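Local coordinates for protein racemase (Pseudovibrio sp. JE062, PDB 3MKC) that is of unknown function but belongs to the enolase superfamily, pairing an enolase-type N-terminal domain with a TIM-barrel-like C-terminal domain, at residues A[178-183]-A[208-213]; A[212-217]-A[237-242]; A[233-238]-A[281-286]. All coordinates share one frame; numbering follows the deposited sequence.

Interaction 1: residues A[178-183]-A[208-213]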
loop_
_atom_site.group_PDB
_atom_site.type_symbol
_atom_site.label_atom_id
_atom_site.label_comp_id
_atom_site.label_asym_id
_atom_site.label_seq_id
_atom_site.Cartn_x
_atom_site.Cartn_y
_atom_site.Cartn_z
ATOM N N VAL A 178 15.424 1.605 -3.198
ATOM C CA VAL A 178 16.190 0.502 -3.761
ATOM C C VAL A 178 16.110 -0.632 -2.754
ATOM O O VAL A 178 15.710 -0.416 -1.613
ATOM C CB VAL A 178 17.660 0.895 -3.966
ATOM C CG1 VAL A 178 17.750 2.061 -4.943
ATOM C CG2 VAL A 178 18.288 1.266 -2.629
ATOM N N CYS A 179 16.479 -1.839 -3.170
ATOM C CA CYS A 179 16.432 -2.987 -2.273
ATOM C C CYS A 179 17.744 -3.741 -2.279
ATOM O O CYS A 179 18.528 -3.640 -3.225
ATOM C CB CYS A 179 15.340 -3.966 -2.705
ATOM S SG CYS A 179 13.758 -3.237 -3.127
ATOM N N VAL A 180 17.979 -4.495 -1.211
ATOM C CA VAL A 180 19.165 -5.330 -1.110
ATOM C C VAL A 180 18.627 -6.711 -1.461
ATOM O O VAL A 180 17.812 -7.269 -0.725
ATOM C CB VAL A 180 19.734 -5.362 0.330
ATOM C CG1 VAL A 180 20.928 -6.306 0.399
ATOM C CG2 VAL A 180 20.162 -3.969 0.758
ATOM N N PRO A 181 19.047 -7.273 -2.604
ATOM C CA PRO A 181 18.579 -8.598 -3.021
ATOM C C PRO A 181 18.596 -9.636 -1.896
ATOM O O PRO A 181 19.606 -9.825 -1.226
ATOM C CB PRO A 181 19.532 -8.949 -4.158
ATOM C CG PRO A 181 19.764 -7.614 -4.792
ATOM C CD PRO A 181 20.013 -6.734 -3.577
ATOM N N ILE A 182 17.467 -10.309 -1.709
ATOM C CA ILE A 182 17.312 -11.323 -0.667
ATOM C C ILE A 182 18.426 -12.363 -0.594
ATOM O O ILE A 182 19.155 -12.443 0.400
ATOM C CB ILE A 182 15.985 -12.073 -0.841
ATOM C CG1 ILE A 182 14.828 -11.076 -0.843
ATOM C CG2 ILE A 182 15.818 -13.098 0.267
ATOM C CD1 ILE A 182 13.459 -11.717 -0.955
ATOM N N LYS A 183 18.550 -13.171 -1.641
ATOM C CA LYS A 183 19.561 -14.217 -1.669
ATOM C C LYS A 183 20.972 -13.711 -1.946
ATOM O O LYS A 183 21.814 -14.443 -2.469
ATOM C CB LYS A 183 19.174 -15.280 -2.695
ATOM C CG LYS A 183 17.855 -15.975 -2.395
ATOM C CD LYS A 183 17.564 -17.050 -3.436
ATOM C CE LYS A 183 16.280 -17.810 -3.138
ATOM N NZ LYS A 183 16.000 -18.817 -4.208
HETATM N N MSE A 208 16.510 8.983 -1.145
HETATM C CA MSE A 208 16.706 7.560 -1.382
HETATM C C MSE A 208 16.344 6.725 -0.169
HETATM O O MSE A 208 16.915 6.902 0.908
HETATM C CB MSE A 208 18.161 7.286 -1.755
HETATM C CG MSE A 208 18.448 5.838 -2.127
HETATM SE SE MSE A 208 20.237 5.619 -2.830
HETATM C CE MSE A 208 20.903 4.252 -1.682
HETATM N N MSE A 209 15.401 5.809 -0.365
HETATM C CA MSE A 209 14.947 4.905 0.685
HETATM C C MSE A 209 15.561 3.536 0.434
HETATM O O MSE A 209 15.966 3.236 -0.689
HETATM C CB MSE A 209 13.427 4.781 0.668
HETATM C CG MSE A 209 12.695 6.062 1.067
HETATM SE SE MSE A 209 12.574 7.438 -0.284
HETATM C CE MSE A 209 10.823 8.054 0.130
ATOM N N VAL A 210 15.636 2.708 1.470
ATOM C CA VAL A 210 16.222 1.379 1.317
ATOM C C VAL A 210 15.398 0.280 1.983
ATOM O O VAL A 210 14.988 0.411 3.141
ATOM C CB VAL A 210 17.652 1.331 1.902
ATOM C CG1 VAL A 210 18.291 -0.024 1.602
ATOM C CG2 VAL A 210 18.494 2.460 1.316
ATOM N N ASP A 211 15.168 -0.795 1.234
ATOM C CA ASP A 211 14.419 -1.955 1.703
ATOM C C ASP A 211 15.442 -3.067 1.878
ATOM O O ASP A 211 16.002 -3.562 0.897
ATOM C CB ASP A 211 13.367 -2.355 0.659
ATOM C CG ASP A 211 12.601 -3.621 1.034
ATOM O OD1 ASP A 211 12.860 -4.199 2.108
ATOM O OD2 ASP A 211 11.730 -4.036 0.241
ATOM N N TYR A 212 15.696 -3.449 3.123
ATOM C CA TYR A 212 16.677 -4.489 3.407
ATOM C C TYR A 212 16.092 -5.899 3.314
ATOM O O TYR A 212 16.798 -6.890 3.499
ATOM C CB TYR A 212 17.309 -4.224 4.778
ATOM C CG TYR A 212 18.092 -2.926 4.822
ATOM C CD1 TYR A 212 19.449 -2.891 4.503
ATOM C CD2 TYR A 212 17.467 -1.728 5.147
ATOM C CE1 TYR A 212 20.164 -1.687 4.507
ATOM C CE2 TYR A 212 18.163 -0.527 5.152
ATOM C CZ TYR A 212 19.513 -0.509 4.831
ATOM O OH TYR A 212 20.203 0.687 4.839
ATOM N N LEU A 213 14.800 -5.974 3.005
ATOM C CA LEU A 213 14.099 -7.241 2.844
ATOM C C LEU A 213 14.281 -8.281 3.943
ATOM O O LEU A 213 14.449 -9.472 3.663
ATOM C CB LEU A 213 14.455 -7.861 1.484
ATOM C CG LEU A 213 13.840 -7.136 0.288
ATOM C CD1 LEU A 213 14.557 -7.536 -1.003
ATOM C CD2 LEU A 213 12.353 -7.463 0.215
HETATM O O HOH W 1 18.141 -8.442 1.640
#
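Two groups of one strand converge on the carbonyl oxygen of Val178: Asp211 N donates a hydrogen bond to Val178 O at 2.9 Å, and the CA-H of Val210 makes a longer contact with the same oxygen. These are the parallel strands 175-179 and 207-211 of the TIM-like barrel, the two strands of a beta-alpha-beta unit whose connecting helix is 188-202. The ladder continues on either side of this rung, with Val178 N bonded to Met209 O at 3.0 Å and Val180 N to Asp211 O, where the CA-H of Cys179 also leans in.

Val178 and Val210 turn to the face covered by helix 188-202, and there their CG2 methyls meet at 4.1 Å. The selenomethionine Met208 runs extended from CA to SE and then bends, which brings its CE against Val178 CG2 as well. On the opposite face Cys179 SG lies against Asp211 CB at 3.9 Å. With CG of Asp211 anti to the backbone N (chi1 176°), its carboxylate stays close to the chain that follows: OD1 accepts from Leu213 N in an Asx turn, the donor standing 43° out of the carboxylate plane. The bond ties down the turn that ends the strand.

Beyond the last rung the two chains stay together through side chains. Val180 CG2 touches Tyr212 CD1, while Leu213, at about a right angle to Ile182, sets its CD1 3.6 Å from Ile182 CG1. That same Leu213 methyl lies 3.3 Å from Val180 O. Where direct backbone pairing has stopped, one water donates to both carbonyls, to Tyr212 O and, at 2.7 Å, to Val180 O.

Interaction 2: residues A[212-217]-A[237-242]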
loop_
_atom_site.group_PDB
_atom_site.type_symbol
_atom_site.label_atom_id
_atom_site.label_comp_id
_atom_site.label_asym_id
_atom_site.label_seq_id
_atom_site.Cartn_x
_atom_site.Cartn_y
_atom_site.Cartn_z
ATOM N N TYR A 212 15.696 -3.449 3.123
ATOM C CA TYR A 212 16.677 -4.489 3.407
ATOM C C TYR A 212 16.092 -5.899 3.314
ATOM O O TYR A 212 16.798 -6.890 3.499
ATOM C CB TYR A 212 17.309 -4.224 4.778
ATOM C CG TYR A 212 18.092 -2.926 4.822
ATOM C CD1 TYR A 212 19.449 -2.891 4.503
ATOM C CD2 TYR A 212 17.467 -1.728 5.147
ATOM C CE1 TYR A 212 20.164 -1.687 4.507
ATOM C CE2 TYR A 212 18.163 -0.527 5.152
ATOM C CZ TYR A 212 19.513 -0.509 4.831
ATOM O OH TYR A 212 20.203 0.687 4.839
ATOM N N LEU A 213 14.800 -5.974 3.005
ATOM C CA LEU A 213 14.099 -7.241 2.844
ATOM C C LEU A 213 14.281 -8.281 3.943
ATOM O O LEU A 213 14.449 -9.472 3.663
ATOM C CB LEU A 213 14.455 -7.861 1.484
ATOM C CG LEU A 213 13.840 -7.136 0.288
ATOM C CD1 LEU A 213 14.557 -7.536 -1.003
ATOM C CD2 LEU A 213 12.353 -7.463 0.215
ATOM N N TYR A 214 14.262 -7.825 5.191
ATOM C CA TYR A 214 14.349 -8.719 6.335
ATOM C C TYR A 214 15.560 -9.645 6.356
ATOM O O TYR A 214 15.450 -10.803 6.753
ATOM C CB TYR A 214 13.066 -9.549 6.393
ATOM C CG TYR A 214 11.810 -8.704 6.365
ATOM C CD1 TYR A 214 11.434 -7.951 7.474
ATOM C CD2 TYR A 214 11.019 -8.619 5.213
ATOM C CE1 TYR A 214 10.315 -7.139 7.445
ATOM C CE2 TYR A 214 9.891 -7.802 5.172
ATOM C CZ TYR A 214 9.548 -7.062 6.297
ATOM O OH TYR A 214 8.453 -6.234 6.276
ATOM N N ARG A 215 16.721 -9.143 5.954
ATOM C CA ARG A 215 17.907 -9.991 5.946
ATOM C C ARG A 215 18.624 -10.039 7.295
ATOM O O ARG A 215 19.547 -10.826 7.467
ATOM C CB ARG A 215 18.887 -9.525 4.859
ATOM C CG ARG A 215 19.492 -8.165 5.109
ATOM C CD ARG A 215 20.294 -7.647 3.906
ATOM N NE ARG A 215 21.495 -8.428 3.600
ATOM C CZ ARG A 215 21.548 -9.413 2.705
ATOM N NH1 ARG A 215 20.465 -9.755 2.020
ATOM N NH2 ARG A 215 22.692 -10.046 2.477
ATOM N N PHE A 216 18.195 -9.215 8.250
ATOM C CA PHE A 216 18.836 -9.174 9.573
ATOM C C PHE A 216 17.962 -9.652 10.737
ATOM O O PHE A 216 16.741 -9.661 10.642
ATOM C CB PHE A 216 19.304 -7.750 9.873
ATOM C CG PHE A 216 20.299 -7.218 8.888
ATOM C CD1 PHE A 216 21.542 -7.822 8.737
ATOM C CD2 PHE A 216 20.004 -6.093 8.125
ATOM C CE1 PHE A 216 22.486 -7.309 7.838
ATOM C CE2 PHE A 216 20.932 -5.573 7.229
ATOM C CZ PHE A 216 22.181 -6.186 7.085
ATOM N N THR A 217 18.603 -10.030 11.844
ATOM C CA THR A 217 17.887 -10.490 13.034
ATOM C C THR A 217 18.467 -9.893 14.319
ATOM O O THR A 217 17.818 -9.910 15.367
ATOM C CB THR A 217 17.934 -12.026 13.171
ATOM O OG1 THR A 217 19.296 -12.463 13.240
ATOM C CG2 THR A 217 17.255 -12.690 11.985
ATOM N N ALA A 237 15.096 3.312 6.574
ATOM C CA ALA A 237 15.587 1.946 6.559
ATOM C C ALA A 237 14.375 1.041 6.761
ATOM O O ALA A 237 13.800 0.994 7.851
ATOM C CB ALA A 237 16.589 1.742 7.667
ATOM N N GLU A 238 13.999 0.335 5.700
ATOM C CA GLU A 238 12.843 -0.558 5.709
ATOM C C GLU A 238 13.187 -2.039 5.856
ATOM O O GLU A 238 14.201 -2.501 5.347
ATOM C CB GLU A 238 12.063 -0.367 4.410
ATOM C CG GLU A 238 10.938 -1.354 4.184
ATOM C CD GLU A 238 10.246 -1.123 2.855
ATOM O OE1 GLU A 238 10.194 0.042 2.414
ATOM O OE2 GLU A 238 9.749 -2.103 2.265
ATOM N N ALA A 239 12.318 -2.776 6.538
ATOM C CA ALA A 239 12.502 -4.207 6.726
ATOM C C ALA A 239 13.917 -4.563 7.172
ATOM O O ALA A 239 14.582 -5.407 6.569
ATOM C CB ALA A 239 12.159 -4.935 5.430
ATOM N N THR A 240 14.375 -3.903 8.227
ATOM C CA THR A 240 15.703 -4.160 8.763
ATOM C C THR A 240 15.669 -5.428 9.610
ATOM O O THR A 240 16.436 -6.360 9.382
ATOM C CB THR A 240 16.176 -2.996 9.646
ATOM O OG1 THR A 240 15.177 -2.721 10.634
ATOM C CG2 THR A 240 16.407 -1.747 8.808
ATOM N N LEU A 241 14.763 -5.464 10.578
ATOM C CA LEU A 241 14.651 -6.619 11.458
ATOM C C LEU A 241 13.393 -7.410 11.162
ATOM O O LEU A 241 12.563 -6.989 10.359
ATOM C CB LEU A 241 14.653 -6.160 12.917
ATOM C CG LEU A 241 15.982 -5.540 13.355
ATOM C CD1 LEU A 241 15.851 -4.913 14.741
ATOM C CD2 LEU A 241 17.049 -6.616 13.340
ATOM N N GLN A 242 13.261 -8.563 11.807
ATOM C CA GLN A 242 12.091 -9.393 11.587
ATOM C C GLN A 242 10.850 -8.621 11.989
ATOM O O GLN A 242 10.860 -7.833 12.934
ATOM C CB GLN A 242 12.221 -10.705 12.354
ATOM C CG GLN A 242 13.450 -11.508 11.927
ATOM C CD GLN A 242 13.592 -11.611 10.410
ATOM O OE1 GLN A 242 14.516 -11.052 9.819
ATOM N NE2 GLN A 242 12.670 -12.319 9.778
HETATM O O HOH W 2 14.837 -9.503 14.338
#
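Ala239 sets its methyl squarely under the ring of Tyr214: Ala239 CB lies 3.4 Å from the ring centroid and 10° off the normal, a CH-pi contact over the centre of the face. The pair joins two loops at the C-terminal ends of neighbouring barrel strands, the end at which TIM-barrel enzymes carry their active sites. With its CG anti to the carbonyl carbon and beside the backbone N (chi1 -53°), Tyr214 lays that face on the alanine. Along the rim of the same ring comes a carbonyl, Leu241 O, in the ring plane and 3.2 Å from Tyr214 CD1. The far end of the tyrosine is held elsewhere, its OH being hydrogen-bonded to Glu264.

Tyr212 is turned differently. Its edge faces Glu238 O, with Ala237 CB meeting CE2 obliquely at 3.7 Å and Thr240 CG2 crossing near CD2. Phe216 also offers an edge to a carbonyl, Thr240 O, which approaches Phe216 CB to 3.2 Å; one face of this ring is covered by the CG of its own neighbour, Arg215.

Two backbone hydrogen bonds join the chains beside these rings: Tyr212 N donates to Glu238 O at 2.8 Å, and Tyr214 N to Ala239 O at 2.8 Å. At the outer end Leu241 CD2 packs against the backbone of Thr217, 3.7 Å from Thr217 C, and a water bridges the two chains, donating to Thr217 O and accepting from Gln242 N.

Interaction 3: residues A[233-238]-A[281-286]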
loop_
_atom_site.group_PDB
_atom_site.type_symbol
_atom_site.label_atom_id
_atom_site.label_comp_id
_atom_site.label_asym_id
_atom_site.label_seq_id
_atom_site.Cartn_x
_atom_site.Cartn_y
_atom_site.Cartn_z
ATOM N N GLU A 233 22.740 10.103 4.087
ATOM C CA GLU A 233 21.495 10.826 4.312
ATOM C C GLU A 233 20.274 10.131 3.711
ATOM O O GLU A 233 19.432 10.776 3.074
ATOM C CB GLU A 233 21.608 12.236 3.726
ATOM C CG GLU A 233 22.796 13.038 4.250
ATOM C CD GLU A 233 22.895 14.414 3.615
ATOM O OE1 GLU A 233 21.885 15.152 3.631
ATOM O OE2 GLU A 233 23.983 14.761 3.101
ATOM N N LEU A 234 20.173 8.824 3.914
ATOM C CA LEU A 234 19.046 8.060 3.384
ATOM C C LEU A 234 17.753 8.456 4.104
ATOM O O LEU A 234 17.769 8.798 5.290
ATOM C CB LEU A 234 19.329 6.561 3.543
ATOM C CG LEU A 234 20.646 6.107 2.886
ATOM C CD1 LEU A 234 20.920 4.644 3.199
ATOM C CD2 LEU A 234 20.564 6.327 1.372
ATOM N N TYR A 235 16.639 8.409 3.380
ATOM C CA TYR A 235 15.348 8.780 3.943
ATOM C C TYR A 235 14.887 7.792 5.008
ATOM O O TYR A 235 14.407 8.199 6.064
ATOM C CB TYR A 235 14.286 8.875 2.851
ATOM C CG TYR A 235 13.037 9.551 3.346
ATOM C CD1 TYR A 235 12.846 10.921 3.167
ATOM C CD2 TYR A 235 12.073 8.838 4.056
ATOM C CE1 TYR A 235 11.727 11.564 3.680
ATOM C CE2 TYR A 235 10.962 9.467 4.578
ATOM C CZ TYR A 235 10.789 10.828 4.393
ATOM O OH TYR A 235 9.692 11.461 4.941
ATOM N N PHE A 236 15.001 6.498 4.728
ATOM C CA PHE A 236 14.617 5.514 5.726
ATOM C C PHE A 236 15.198 4.126 5.526
ATOM O O PHE A 236 15.751 3.813 4.466
ATOM C CB PHE A 236 13.081 5.460 5.901
ATOM C CG PHE A 236 12.305 4.844 4.744
ATOM C CD1 PHE A 236 12.666 3.615 4.185
ATOM C CD2 PHE A 236 11.126 5.446 4.311
ATOM C CE1 PHE A 236 11.856 2.999 3.218
ATOM C CE2 PHE A 236 10.304 4.842 3.347
ATOM C CZ PHE A 236 10.669 3.615 2.801
ATOM N N ALA A 237 15.096 3.312 6.574
ATOM C CA ALA A 237 15.587 1.946 6.559
ATOM C C ALA A 237 14.375 1.041 6.761
ATOM O O ALA A 237 13.800 0.994 7.851
ATOM C CB ALA A 237 16.589 1.742 7.667
ATOM N N GLU A 238 13.999 0.335 5.700
ATOM C CA GLU A 238 12.843 -0.558 5.709
ATOM C C GLU A 238 13.187 -2.039 5.856
ATOM O O GLU A 238 14.201 -2.501 5.347
ATOM C CB GLU A 238 12.063 -0.367 4.410
ATOM C CG GLU A 238 10.938 -1.354 4.184
ATOM C CD GLU A 238 10.246 -1.123 2.855
ATOM O OE1 GLU A 238 10.194 0.042 2.414
ATOM O OE2 GLU A 238 9.749 -2.103 2.265
ATOM N N VAL A 281 8.835 3.121 15.954
ATOM C CA VAL A 281 9.197 3.434 14.573
ATOM C C VAL A 281 8.814 4.840 14.108
ATOM O O VAL A 281 7.882 5.444 14.632
ATOM C CB VAL A 281 8.620 2.373 13.583
ATOM C CG1 VAL A 281 9.193 1.012 13.922
ATOM C CG2 VAL A 281 7.104 2.345 13.639
ATOM N N HIS A 282 9.567 5.361 13.141
ATOM C CA HIS A 282 9.317 6.699 12.605
ATOM C C HIS A 282 8.273 6.681 11.517
ATOM O O HIS A 282 7.685 7.707 11.208
ATOM C CB HIS A 282 10.559 7.299 11.929
ATOM C CG HIS A 282 11.754 7.432 12.813
ATOM N ND1 HIS A 282 12.533 6.356 13.181
ATOM C CD2 HIS A 282 12.363 8.529 13.325
ATOM C CE1 HIS A 282 13.571 6.784 13.875
ATOM N NE2 HIS A 282 13.493 8.100 13.975
ATOM N N LEU A 283 8.065 5.516 10.921
ATOM C CA LEU A 283 7.155 5.431 9.794
ATOM C C LEU A 283 6.467 4.074 9.704
ATOM O O LEU A 283 7.095 3.039 9.910
ATOM C CB LEU A 283 7.978 5.708 8.529
ATOM C CG LEU A 283 7.338 5.948 7.165
ATOM C CD1 LEU A 283 8.279 6.817 6.323
ATOM C CD2 LEU A 283 7.056 4.620 6.484
ATOM N N LEU A 284 5.174 4.101 9.388
ATOM C CA LEU A 284 4.368 2.893 9.250
ATOM C C LEU A 284 4.074 2.626 7.779
ATOM O O LEU A 284 3.791 3.549 7.019
ATOM C CB LEU A 284 3.044 3.056 9.991
ATOM C CG LEU A 284 3.150 3.250 11.506
ATOM C CD1 LEU A 284 1.781 3.626 12.043
ATOM C CD2 LEU A 284 3.655 1.964 12.168
ATOM N N GLN A 285 4.102 1.353 7.393
ATOM C CA GLN A 285 3.860 0.981 6.009
ATOM C C GLN A 285 2.647 0.072 5.797
ATOM O O GLN A 285 2.594 -0.684 4.820
ATOM C CB GLN A 285 5.121 0.330 5.434
ATOM C CG GLN A 285 6.341 1.241 5.557
ATOM C CD GLN A 285 7.622 0.613 5.042
ATOM O OE1 GLN A 285 7.967 -0.508 5.402
ATOM N NE2 GLN A 285 8.343 1.348 4.201
ATOM N N SER A 286 1.678 0.151 6.709
ATOM C CA SER A 286 0.456 -0.647 6.605
ATOM C C SER A 286 -0.090 -0.532 5.179
ATOM O O SER A 286 -0.216 0.565 4.640
ATOM C CB SER A 286 -0.571 -0.146 7.614
ATOM O OG SER A 286 0.002 -0.113 8.912
#
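A buried contact made wholly by side chains links strands 236-238 and 283-284, whose backbones stand too far apart to pair: even the nearest CA atoms, those of Phe236 and Leu283, are 8.5 Å from each other. Glu238 and Gln285 supply the polar part. Gln285 NE2 reaches Glu238 OE1 at 2.9 Å in a weak hydrogen bond, with an N-H...O angle of 150°. The carboxylate and amide planes stand perpendicular, and the amide oxygen Gln285 OE1 rests 3.3 Å from Glu238 CG. OE1 of Glu238 has a stronger partner in Lys177, with which it forms a salt bridge, so the glutamine adds a second grip on an atom already held.

In the TIM-like barrel, strand 261-262 comes between these two, and its Cys261 touches Phe236, Leu283 and Gln285 alike. The CB of Phe236 points toward segment 281-286, and with CG in the crowded position between backbone N and carbonyl carbon (chi1 71°) the ring meets both Leu283 and Gln285. There Phe236 CZ comes to 3.5 Å from Gln285 NE2, the ring and amide planes 83° apart, and Phe236 CD2 meets Leu283 CD1 at 3.7 Å. Tyr235 extends this apolar patch: the same leucine methyl sits at the rim of its ring, near the ring plane and 4.2 Å from Tyr235 CE2, while the phenol OH is hydrogen-bonded to Gln310.

In the fold
All three contacts belong to the barrel, but they differ in depth. Interaction 1 is largely buried and rests on strand pairing, interaction 3 is wholly buried and works through side chains across an intervening strand, and interaction 2 is only partly buried, joining loops by carbonyls at ring edges and a methyl on a ring face, together with two backbone hydrogen bonds. Strand 207-211 of interaction 1 pairs directly with strand 236-238, through Val210 O and Glu238 N. Tyr212 and Leu213 continue from interaction 1 into interaction 2, and Ala237 and Glu238 are common to interactions 2 and 3. Glu238 also brings its carboxylate close to that of Asp211 in interaction 1.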